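Long-range contact in CHAD domain (Ricinus communis, PDB 6QV5), which probably binds inorganic polyphosphate through its all-helical CHAD domain, and also carries a zinc ion: residues 228-233 and 294-299. Numbering follows the deposited sequence.
Sequences RAYLKA and HALRAP
Pro299 lies over one face of the Tyr230 ring, its CG 3.8 Å from the ring centroid and 11° off the ring normal, a CH-pi contact made almost squarely above the centre. CD of the same proline reaches farther along the ring, 3.9 Å from Tyr230 CE1. The two side chains cross at about a right angle. Leu296 also crosses the tyrosine roughly perpendicularly: its CD2 meets Tyr230 CD1 obliquely at 3.7 Å, while Leu296 CD1 comes nearest to Ala233 CB, at 3.8 Å, so that both leucine methyls touch tyrosine and alanine alike. Between leucine and proline, the carbonyl of Arg297 brings its O to 3.6 Å from Tyr230 CD1, again obliquely. With CG anti to the backbone N (chi1 -170°), the tyrosine ring extends from the helix between the chain at 294-299 and helix 171-192, where its OH hydrogen-bonds His183 ND1; the buried phenol is therefore satisfied away from this apolar contact. Leu215 of helix 198-217 touches both Tyr230 and Pro299. No hydrogen bond joins 228-233 to 294-299. The extended backbone from Leu296 to Pro299 instead turns its two end side chains toward the helix, while those of Arg297 and Ala298 set out away from it. Away from the zinc site, this is apolar packing of the C-terminal tail after helix 286-293 on helix 224-260 of the all-helical CHAD fold.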
loop_
_atom_site.group_PDB
_atom_site.type_symbol
_atom_site.label_atom_id
_atom_site.label_comp_id
_atom_site.label_asym_id
_atom_site.label_seq_id
_atom_site.Cartn_x
_atom_site.Cartn_y
_atom_site.Cartn_z
ATOM N N ARG A 228 13.357 -13.638 -6.074
ATOM C CA ARG A 228 13.746 -12.452 -6.845
ATOM C C ARG A 228 12.970 -12.362 -8.167
ATOM O O ARG A 228 12.542 -11.271 -8.544
ATOM C CB ARG A 228 15.263 -12.451 -7.091
ATOM C CG ARG A 228 15.832 -11.090 -7.459
ATOM C CD ARG A 228 17.346 -11.110 -7.443
ATOM N NE ARG A 228 17.910 -9.974 -8.170
ATOM C CZ ARG A 228 18.300 -10.015 -9.441
ATOM N NH1 ARG A 228 18.196 -11.138 -10.140
ATOM N NH2 ARG A 228 18.801 -8.932 -10.021
ATOM N N ALA A 229 12.769 -13.511 -8.843
ATOM C CA ALA A 229 12.012 -13.607 -10.092
ATOM C C ALA A 229 10.505 -13.499 -9.822
ATOM O O ALA A 229 9.783 -12.914 -10.630
ATOM C CB ALA A 229 12.328 -14.916 -10.796
ATOM N N TYR A 230 10.042 -14.058 -8.681
ATOM C CA TYR A 230 8.643 -14.042 -8.239
ATOM C C TYR A 230 8.207 -12.615 -7.879
ATOM O O TYR A 230 7.114 -12.201 -8.269
ATOM C CB TYR A 230 8.448 -15.005 -7.050
ATOM C CG TYR A 230 7.005 -15.256 -6.663
ATOM C CD1 TYR A 230 6.289 -16.317 -7.212
ATOM C CD2 TYR A 230 6.371 -14.469 -5.706
ATOM C CE1 TYR A 230 4.966 -16.563 -6.846
ATOM C CE2 TYR A 230 5.051 -14.706 -5.331
ATOM C CZ TYR A 230 4.351 -15.753 -5.904
ATOM O OH TYR A 230 3.050 -15.981 -5.530
ATOM N N LEU A 231 9.068 -11.868 -7.154
ATOM C CA LEU A 231 8.834 -10.480 -6.739
ATOM C C LEU A 231 8.842 -9.532 -7.939
ATOM O O LEU A 231 8.071 -8.574 -7.951
ATOM C CB LEU A 231 9.878 -10.025 -5.701
ATOM C CG LEU A 231 9.753 -10.598 -4.283
ATOM C CD1 LEU A 231 11.097 -10.627 -3.590
ATOM C CD2 LEU A 231 8.752 -9.822 -3.448
ATOM N N LYS A 232 9.709 -9.804 -8.938
ATOM C CA LYS A 232 9.845 -9.024 -10.172
ATOM C C LYS A 232 8.547 -9.078 -10.989
ATOM O O LYS A 232 8.082 -8.036 -11.456
ATOM C CB LYS A 232 11.036 -9.539 -11.003
ATOM C CG LYS A 232 11.430 -8.636 -12.169
ATOM C CD LYS A 232 12.427 -9.323 -13.087
ATOM C CE LYS A 232 12.746 -8.489 -14.303
ATOM N NZ LYS A 232 13.700 -9.183 -15.208
ATOM N N ALA A 233 7.961 -10.286 -11.136
ATOM C CA ALA A 233 6.707 -10.516 -11.858
ATOM C C ALA A 233 5.519 -9.906 -11.109
ATOM O O ALA A 233 4.558 -9.466 -11.742
ATOM C CB ALA A 233 6.490 -12.005 -12.065
ATOM N N HIS A 294 1.393 -16.519 -15.602
ATOM C CA HIS A 294 1.083 -17.897 -16.021
ATOM C C HIS A 294 2.188 -18.918 -15.707
ATOM O O HIS A 294 1.885 -20.099 -15.529
ATOM C CB HIS A 294 0.690 -17.963 -17.512
ATOM C CG HIS A 294 1.838 -18.173 -18.453
ATOM N ND1 HIS A 294 2.689 -17.141 -18.793
ATOM C CD2 HIS A 294 2.245 -19.299 -19.083
ATOM C CE1 HIS A 294 3.579 -17.666 -19.618
ATOM N NE2 HIS A 294 3.352 -18.962 -19.821
ATOM N N ALA A 295 3.455 -18.468 -15.668
ATOM C CA ALA A 295 4.622 -19.319 -15.423
ATOM C C ALA A 295 5.011 -19.429 -13.947
ATOM O O ALA A 295 5.723 -20.368 -13.582
ATOM C CB ALA A 295 5.805 -18.814 -16.234
ATOM N N LEU A 296 4.556 -18.474 -13.108
ATOM C CA LEU A 296 4.878 -18.409 -11.682
ATOM C C LEU A 296 4.476 -19.633 -10.870
ATOM O O LEU A 296 3.335 -20.095 -10.931
ATOM C CB LEU A 296 4.309 -17.144 -11.020
ATOM C CG LEU A 296 5.030 -15.815 -11.276
ATOM C CD1 LEU A 296 4.378 -14.711 -10.490
ATOM C CD2 LEU A 296 6.509 -15.881 -10.892
ATOM N N ARG A 297 5.444 -20.142 -10.100
ATOM C CA ARG A 297 5.301 -21.272 -9.188
ATOM C C ARG A 297 5.569 -20.742 -7.786
ATOM O O ARG A 297 6.409 -19.851 -7.624
ATOM C CB ARG A 297 6.303 -22.391 -9.531
ATOM C CG ARG A 297 6.052 -23.066 -10.878
ATOM C CD ARG A 297 7.167 -24.027 -11.242
ATOM N NE ARG A 297 6.990 -25.344 -10.624
ATOM C CZ ARG A 297 7.964 -26.233 -10.458
ATOM N NH1 ARG A 297 9.204 -25.952 -10.840
ATOM N NH2 ARG A 297 7.710 -27.404 -9.890
ATOM N N ALA A 298 4.851 -21.277 -6.779
ATOM C CA ALA A 298 4.977 -20.883 -5.372
ATOM C C ALA A 298 6.434 -20.966 -4.889
ATOM O O ALA A 298 7.086 -21.983 -5.144
ATOM C CB ALA A 298 4.085 -21.755 -4.500
ATOM N N PRO A 299 6.982 -19.900 -4.252
ATOM C CA PRO A 299 8.379 -19.961 -3.787
ATOM C C PRO A 299 8.568 -21.044 -2.731
ATOM O O PRO A 299 7.744 -21.171 -1.824
ATOM C CB PRO A 299 8.635 -18.554 -3.225
ATOM C CG PRO A 299 7.540 -17.699 -3.786
ATOM C CD PRO A 299 6.362 -18.609 -3.895
#